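Local coordinates for transcriptional regulatory protein RcsB (Escherichia coli, PDB 5I4C) that acts, through its receiver domain here, as the DNA-binding response regulator of the Rcs phosphorelay, controlling genes for capsule synthesis, biofilm formation and cell division, at residues N5-D10 / N43-L48; D66-I71 / L95-D100. All blocks are in the same frame, centred on the assembly; numbering follows the deposited sequence.

Contact 1: N5-D10 / N43-L48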
ATOM      1  N   ASN A   5     -10.834  -8.608  17.766  1.00 33.54           N
ATOM      2  CA  ASN A   5     -11.317  -7.438  17.057  1.00 32.80           C
ATOM      3  C   ASN A   5     -10.180  -6.482  16.973  1.00 29.71           C
ATOM      4  O   ASN A   5      -9.537  -6.178  18.025  1.00 28.48           O
ATOM      5  CB  ASN A   5     -12.455  -6.783  17.777  1.00 35.32           C
ATOM      6  CG  ASN A   5     -13.702  -7.612  17.745  1.00 38.20           C
ATOM      7  OD1 ASN A   5     -13.903  -8.436  16.840  1.00 37.96           O
ATOM      8  ND2 ASN A   5     -14.541  -7.422  18.746  1.00 39.34           N
ATOM      9  N   VAL A   6      -9.913  -6.025  15.757  1.00 27.94           N
ATOM     10  CA  VAL A   6      -8.765  -5.133  15.486  1.00 25.93           C
ATOM     11  C   VAL A   6      -9.216  -3.871  14.792  1.00 24.29           C
ATOM     12  O   VAL A   6     -10.192  -3.860  14.048  1.00 25.59           O
ATOM     13  CB  VAL A   6      -7.597  -5.874  14.729  1.00 27.22           C
ATOM     14  CG1 VAL A   6      -7.296  -7.280  15.313  1.00 27.95           C
ATOM     15  CG2 VAL A   6      -7.873  -6.029  13.249  1.00 29.27           C
ATOM     16  N   ILE A   7      -8.511  -2.767  15.064  1.00 24.39           N
ATOM     17  CA  ILE A   7      -8.682  -1.500  14.342  1.00 25.38           C
ATOM     18  C   ILE A   7      -7.404  -1.312  13.560  1.00 26.08           C
ATOM     19  O   ILE A   7      -6.320  -1.640  14.076  1.00 24.62           O
ATOM     20  CB  ILE A   7      -8.852  -0.332  15.341  1.00 26.62           C
ATOM     21  CG1 ILE A   7     -10.151  -0.483  16.104  1.00 29.66           C
ATOM     22  CG2 ILE A   7      -8.766   0.993  14.656  1.00 27.73           C
ATOM     23  CD1 ILE A   7     -10.354   0.618  17.097  1.00 31.82           C
ATOM     24  N   ILE A   8      -7.506  -0.788  12.360  1.00 25.62           N
ATOM     25  CA  ILE A   8      -6.330  -0.560  11.563  1.00 27.50           C
ATOM     26  C   ILE A   8      -6.264   0.920  11.247  1.00 26.61           C
ATOM     27  O   ILE A   8      -7.294   1.538  10.887  1.00 25.23           O
ATOM     28  CB  ILE A   8      -6.278  -1.468  10.316  1.00 30.30           C
ATOM     29  CG1 ILE A   8      -7.435  -1.246   9.361  1.00 36.91           C
ATOM     30  CG2 ILE A   8      -6.381  -2.941  10.704  1.00 30.79           C
ATOM     31  CD1 ILE A   8      -7.355  -2.132   8.086  1.00 40.25           C
ATOM     32  N   ALA A   9      -5.080   1.505  11.394  1.00 24.60           N
ATOM     33  CA  ALA A   9      -4.952   2.931  11.208  1.00 25.64           C
ATOM     34  C   ALA A   9      -3.699   3.271  10.423  1.00 25.81           C
ATOM     35  O   ALA A   9      -2.584   2.833  10.762  1.00 24.92           O
ATOM     36  CB  ALA A   9      -4.965   3.646  12.548  1.00 27.14           C
ATOM     37  N   ASP A  10      -3.912   3.955   9.300  1.00 25.79           N
ATOM     38  CA  ASP A  10      -2.816   4.381   8.408  1.00 28.36           C
ATOM     39  C   ASP A  10      -3.351   5.450   7.508  1.00 27.56           C
ATOM     40  O   ASP A  10      -4.506   5.359   7.083  1.00 26.35           O
ATOM     41  CB  ASP A  10      -2.300   3.243   7.556  1.00 30.02           C
ATOM     42  CG  ASP A  10      -0.908   3.571   6.920  1.00 36.72           C
ATOM     43  OD1 ASP A  10       0.121   3.307   7.515  1.00 45.87           O
ATOM     44  OD2 ASP A  10      -0.817   4.092   5.837  1.00 39.74           O
ATOM     45  N   ASN A  43     -11.434   9.481  18.826  1.00 29.22           N
ATOM     46  CA  ASN A  43     -12.853   9.776  19.007  1.00 32.02           C
ATOM     47  C   ASN A  43     -13.746   8.592  18.964  1.00 30.29           C
ATOM     48  O   ASN A  43     -14.707   8.551  19.702  1.00 30.28           O
ATOM     49  CB  ASN A  43     -13.387  10.765  17.981  1.00 35.23           C
ATOM     50  CG  ASN A  43     -13.052  12.161  18.302  1.00 40.07           C
ATOM     51  OD1 ASN A  43     -12.676  12.481  19.407  1.00 45.08           O
ATOM     52  ND2 ASN A  43     -13.132  13.010  17.308  1.00 47.71           N
ATOM     53  N   ASN A  44     -13.422   7.618  18.132  1.00 28.29           N
ATOM     54  CA  ASN A  44     -14.295   6.465  17.960  1.00 28.45           C
ATOM     55  C   ASN A  44     -13.835   5.219  18.690  1.00 28.73           C
ATOM     56  O   ASN A  44     -14.625   4.346  18.902  1.00 29.14           O
ATOM     57  CB  ASN A  44     -14.414   6.198  16.512  1.00 29.08           C
ATOM     58  CG  ASN A  44     -15.199   7.251  15.854  1.00 31.47           C
ATOM     59  OD1 ASN A  44     -16.411   7.353  16.063  1.00 36.70           O
ATOM     60  ND2 ASN A  44     -14.518   8.165  15.175  1.00 32.70           N
ATOM     61  N   LEU A  45     -12.605   5.179  19.146  1.00 27.96           N
ATOM     62  CA  LEU A  45     -12.100   4.068  19.954  1.00 30.31           C
ATOM     63  C   LEU A  45     -13.048   3.554  21.058  1.00 30.41           C
ATOM     64  O   LEU A  45     -13.296   2.377  21.113  1.00 32.02           O
ATOM     65  CB  LEU A  45     -10.702   4.351  20.546  1.00 30.58           C
ATOM     66  CG  LEU A  45      -9.568   3.552  19.880  1.00 32.56           C
ATOM     67  CD1 LEU A  45      -8.194   4.074  20.250  1.00 34.03           C
ATOM     68  CD2 LEU A  45      -9.658   2.113  20.255  1.00 33.93           C
ATOM     69  N   PRO A  46     -13.556   4.424  21.927  1.00 30.81           N
ATOM     70  CA  PRO A  46     -14.447   3.909  22.990  1.00 32.08           C
ATOM     71  C   PRO A  46     -15.688   3.200  22.449  1.00 32.00           C
ATOM     72  O   PRO A  46     -16.306   2.385  23.158  1.00 31.31           O
ATOM     73  CB  PRO A  46     -14.852   5.158  23.763  1.00 32.85           C
ATOM     74  CG  PRO A  46     -13.789   6.197  23.407  1.00 32.80           C
ATOM     75  CD  PRO A  46     -13.423   5.881  21.974  1.00 31.27           C
ATOM     76  N   LYS A  47     -16.050   3.480  21.195  1.00 32.56           N
ATOM     77  CA  LYS A  47     -17.311   2.954  20.604  1.00 33.15           C
ATOM     78  C   LYS A  47     -17.217   1.543  19.947  1.00 35.04           C
ATOM     79  O   LYS A  47     -18.220   0.980  19.465  1.00 35.71           O
ATOM     80  CB  LYS A  47     -17.879   3.961  19.600  1.00 33.99           C
ATOM     81  CG  LYS A  47     -18.032   5.387  20.107  1.00 35.92           C
ATOM     82  CD  LYS A  47     -18.285   6.289  18.878  1.00 37.77           C
ATOM     83  CE  LYS A  47     -18.240   7.748  19.193  1.00 38.36           C
ATOM     84  NZ  LYS A  47     -18.599   8.521  17.977  1.00 39.85           N
ATOM     85  N   LEU A  48     -16.021   0.993  19.902  1.00 33.57           N
ATOM     86  CA  LEU A  48     -15.720  -0.208  19.107  1.00 33.66           C
ATOM     87  C   LEU A  48     -15.094  -1.132  20.139  1.00 35.27           C
ATOM     88  O   LEU A  48     -14.269  -0.687  20.914  1.00 39.28           O
ATOM     89  CB  LEU A  48     -14.665   0.137  18.025  1.00 30.34           C
ATOM     90  CG  LEU A  48     -15.069   1.225  17.023  1.00 30.94           C
ATOM     91  CD1 LEU A  48     -13.919   1.495  16.064  1.00 31.21           C
ATOM     92  CD2 LEU A  48     -16.292   0.768  16.256  1.00 30.22           C
TER
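Ile7 meets Leu45 and Leu48 in a small, purely apolar contact between strand 4-9 and the 3-10 segment 45-47 with the residue after it, Leu48. No hydrogen bond crosses it, and it buries 114 Å² in all. The backbones stay well apart: the CA atoms of Ile7 and Leu48 are 8.6 Å from each other. Ile7 bridges the gap with one atom. Its CG1 lies anti to the carbonyl carbon (chi1 -66°), and the chain then runs fully extended (chi2 179°), which carries CD1 out from the sheet to the two leucines. Ile7 CD1 touches Leu45 CD2 at 3.6 Å and Leu48 CD1 at 3.8 Å. The Leu48 side chain crosses that of Ile7 at about a right angle; that of Leu45 crosses it at a slant. This is the CheY-like receiver fold, a parallel sheet with helices on both faces. Strand 4-9 lies between strands 29-35 and 52-56, and helix 38-44 belongs to the beta-alpha-beta crossover that joins those two. Ile7 therefore points to the crossover face, while Val6 and Ile8 pack on helix 13-23 on the opposite face. The turn is held by its own bonds. Lys47 N binds Asn44 O at 2.8 Å, and Leu48 N reaches Leu45 O at 3.3 Å. Lys47 NZ also donates to Asn44 OD1 at 3.1 Å, tilted 35° from the carbonyl plane. Phe78 and Leu81 pack against Leu45. Just after Leu48, the backbone oxygen of Asp49 takes a hydrogen bond from Asn5 ND2 on strand 4-9.

Contact 2: D66-I71 / L95-D100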
ATOM      1  N   ASP A  66       0.925  12.129  16.757  1.00 28.87           N
ATOM      2  CA  ASP A  66       1.399  10.900  16.103  1.00 30.03           C
ATOM      3  C   ASP A  66       2.618  10.464  16.896  1.00 30.97           C
ATOM      4  O   ASP A  66       2.886  11.065  17.952  1.00 30.17           O
ATOM      5  CB  ASP A  66       1.621  11.145  14.586  1.00 33.93           C
ATOM      6  CG  ASP A  66       2.778  12.099  14.266  1.00 40.29           C
ATOM      7  OD1 ASP A  66       3.511  12.509  15.161  1.00 44.47           O
ATOM      8  OD2 ASP A  66       2.965  12.444  13.062  1.00 47.64           O
ATOM      9  N   GLY A  67       3.288   9.402  16.438  1.00 31.11           N
ATOM     10  CA  GLY A  67       4.430   8.844  17.052  1.00 33.45           C
ATOM     11  C   GLY A  67       4.282   8.508  18.531  1.00 32.94           C
ATOM     12  O   GLY A  67       3.298   7.951  18.960  1.00 31.56           O
ATOM     13  N   ILE A  68       5.288   8.913  19.292  1.00 35.11           N
ATOM     14  CA  ILE A  68       5.385   8.650  20.713  1.00 37.92           C
ATOM     15  C   ILE A  68       4.252   9.322  21.491  1.00 34.36           C
ATOM     16  O   ILE A  68       3.635   8.756  22.367  1.00 35.30           O
ATOM     17  CB  ILE A  68       6.764   9.156  21.239  1.00 42.90           C
ATOM     18  CG1 ILE A  68       7.912   8.356  20.612  1.00 47.24           C
ATOM     19  CG2 ILE A  68       6.839   9.092  22.762  1.00 44.29           C
ATOM     20  CD1 ILE A  68       7.877   6.859  20.904  1.00 48.98           C
ATOM     21  N   THR A  69       3.981  10.544  21.135  1.00 33.19           N
ATOM     22  CA  THR A  69       2.889  11.307  21.741  1.00 32.77           C
ATOM     23  C   THR A  69       1.567  10.604  21.656  1.00 30.58           C
ATOM     24  O   THR A  69       0.895  10.436  22.633  1.00 29.33           O
ATOM     25  CB  THR A  69       2.821  12.655  21.021  1.00 34.68           C
ATOM     26  OG1 THR A  69       4.047  13.332  21.252  1.00 35.38           O
ATOM     27  CG2 THR A  69       1.673  13.517  21.498  1.00 36.45           C
ATOM     28  N   LEU A  70       1.278  10.031  20.499  1.00 29.67           N
ATOM     29  CA  LEU A  70       0.036   9.293  20.317  1.00 26.81           C
ATOM     30  C   LEU A  70       0.081   8.006  21.108  1.00 27.58           C
ATOM     31  O   LEU A  70      -0.888   7.674  21.778  1.00 27.04           O
ATOM     32  CB  LEU A  70      -0.150   8.974  18.843  1.00 27.01           C
ATOM     33  CG  LEU A  70      -1.420   8.165  18.558  1.00 27.45           C
ATOM     34  CD1 LEU A  70      -2.691   8.901  19.009  1.00 26.99           C
ATOM     35  CD2 LEU A  70      -1.445   7.789  17.104  1.00 27.80           C
ATOM     36  N   ILE A  71       1.189   7.309  21.082  1.00 27.59           N
ATOM     37  CA  ILE A  71       1.267   6.103  21.915  1.00 30.47           C
ATOM     38  C   ILE A  71       1.031   6.340  23.386  1.00 30.16           C
ATOM     39  O   ILE A  71       0.300   5.579  24.041  1.00 29.87           O
ATOM     40  CB  ILE A  71       2.576   5.324  21.733  1.00 34.15           C
ATOM     41  CG1 ILE A  71       2.730   4.770  20.318  1.00 33.62           C
ATOM     42  CG2 ILE A  71       2.659   4.139  22.718  1.00 36.46           C
ATOM     43  CD1 ILE A  71       1.435   4.365  19.707  1.00 35.13           C
ATOM     44  N   LEU A  95      12.625   2.200  16.932  1.00 72.59           N
ATOM     45  CA  LEU A  95      12.067   1.000  17.564  1.00 74.65           C
ATOM     46  C   LEU A  95      12.174   1.064  19.094  1.00 74.13           C
ATOM     47  O   LEU A  95      11.201   0.751  19.829  1.00 74.46           O
ATOM     48  CB  LEU A  95      12.788  -0.268  17.053  1.00 76.26           C
ATOM     49  CG  LEU A  95      12.220  -0.988  15.816  1.00 78.83           C
ATOM     50  CD1 LEU A  95      11.736  -0.006  14.723  1.00 78.45           C
ATOM     51  CD2 LEU A  95      13.240  -2.029  15.302  1.00 81.36           C
ATOM     52  N   SER A  96      13.373   1.453  19.544  1.00 67.92           N
ATOM     53  CA  SER A  96      13.724   1.539  20.966  1.00 65.36           C
ATOM     54  C   SER A  96      12.715   2.397  21.726  1.00 57.15           C
ATOM     55  O   SER A  96      12.096   1.959  22.714  1.00 55.38           O
ATOM     56  CB  SER A  96      15.179   2.082  21.110  1.00 66.20           C
ATOM     57  OG  SER A  96      15.496   2.430  22.446  1.00 70.53           O
ATOM     58  N   ALA A  97      12.536   3.608  21.222  1.00 57.57           N
ATOM     59  CA  ALA A  97      11.688   4.597  21.851  1.00 58.52           C
ATOM     60  C   ALA A  97      10.302   4.008  22.131  1.00 59.90           C
ATOM     61  O   ALA A  97       9.791   4.036  23.262  1.00 59.82           O
ATOM     62  CB  ALA A  97      11.613   5.812  20.949  1.00 62.09           C
ATOM     63  N   VAL A  98       9.745   3.393  21.095  1.00 61.22           N
ATOM     64  CA  VAL A  98       8.436   2.796  21.175  1.00 62.11           C
ATOM     65  C   VAL A  98       8.414   1.454  21.953  1.00 59.35           C
ATOM     66  O   VAL A  98       7.468   1.209  22.723  1.00 52.98           O
ATOM     67  CB  VAL A  98       7.782   2.683  19.753  1.00 67.23           C
ATOM     68  CG1 VAL A  98       8.305   1.501  18.929  1.00 64.74           C
ATOM     69  CG2 VAL A  98       6.272   2.621  19.890  1.00 70.26           C
ATOM     70  N   LEU A  99       9.424   0.601  21.754  1.00 58.05           N
ATOM     71  CA  LEU A  99       9.513  -0.640  22.538  1.00 58.13           C
ATOM     72  C   LEU A  99       9.575  -0.372  24.040  1.00 57.29           C
ATOM     73  O   LEU A  99       8.948  -1.092  24.783  1.00 60.44           O
ATOM     74  CB  LEU A  99      10.666  -1.536  22.104  1.00 57.75           C
ATOM     75  CG  LEU A  99      10.377  -2.305  20.795  1.00 59.23           C
ATOM     76  CD1 LEU A  99      11.639  -2.819  20.059  1.00 59.20           C
ATOM     77  CD2 LEU A  99       9.379  -3.445  21.039  1.00 58.38           C
ATOM     78  N   ASP A 100      10.222   0.713  24.469  1.00 56.17           N
ATOM     79  CA  ASP A 100      10.232   1.106  25.886  1.00 56.61           C
ATOM     80  C   ASP A 100       8.863   1.383  26.424  1.00 56.84           C
ATOM     81  O   ASP A 100       8.699   1.385  27.633  1.00 54.00           O
ATOM     82  CB  ASP A 100      11.008   2.405  26.107  1.00 62.65           C
ATOM     83  CG  ASP A 100      12.497   2.251  25.903  1.00 68.10           C
ATOM     84  OD1 ASP A 100      12.979   1.165  25.500  1.00 71.50           O
ATOM     85  OD2 ASP A 100      13.195   3.253  26.132  1.00 74.89           O
TER
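Ile68 lays its terminal methyl against the backbone and side chains of Ala97 and Val98. Ile68 CD1 is 3.9 Å from Ala97 CB and equally close to Val98 N, with Val98 CB a little further off at 4.3 Å. One turn on, Ile71 CG1 meets Val98 CG2 at 4.2 Å, and these two side chains approach at a slant. The side chains that meet are all apolar, and no hydrogen bond crosses. The torsions explain the reach. Ile68 bends at both bonds (chi1 -65°, chi2 -60°), which turns CD1 onto the facing helix. Val98 sets CG2 anti to its backbone N, on the side where Ile71 lies. The two helical segments run almost parallel, at 11°, with their axes 10.5 Å apart. The two isoleucines span that separation, and Ile68 reaches the backbone beside Ala97. Gly67, with a positive phi, precedes Ile68, and its backbone is hydrogen-bonded to Leu57. Leu70 N bonds to Asp66 O. Further out, Leu101 packs on both Ile68 and Ile71, and Leu57 and Ile103 also touch Ile71. Val98 rests on Ile106. Helix 67-77 leads into strand 82-87, helix 92-99 leads from it to strand 105-108, and the two helices lie side by side over this part of the sheet.

Both contacts involve the layer on one face of the receiver sheet, made by helices 38-44, 67-77 and 92-99. Contact 1 joins segment 43-48 to the interior strand 4-9; contact 2 joins the other two helices. Their centres are 18 Å apart, their nearest atoms about 7 Å, and they do not touch. The predicted phosphorylation site, Asp56, is unmodified here. Segment 5-10 ends beside it: Asp10 OD1 lies close to Asp56 OD1 and forms a salt bridge with Lys109, consistent with the acidic pocket of receiver domains. Contact 2 is near that site in the chain: Leu57, which follows Asp56, belongs to its surroundings.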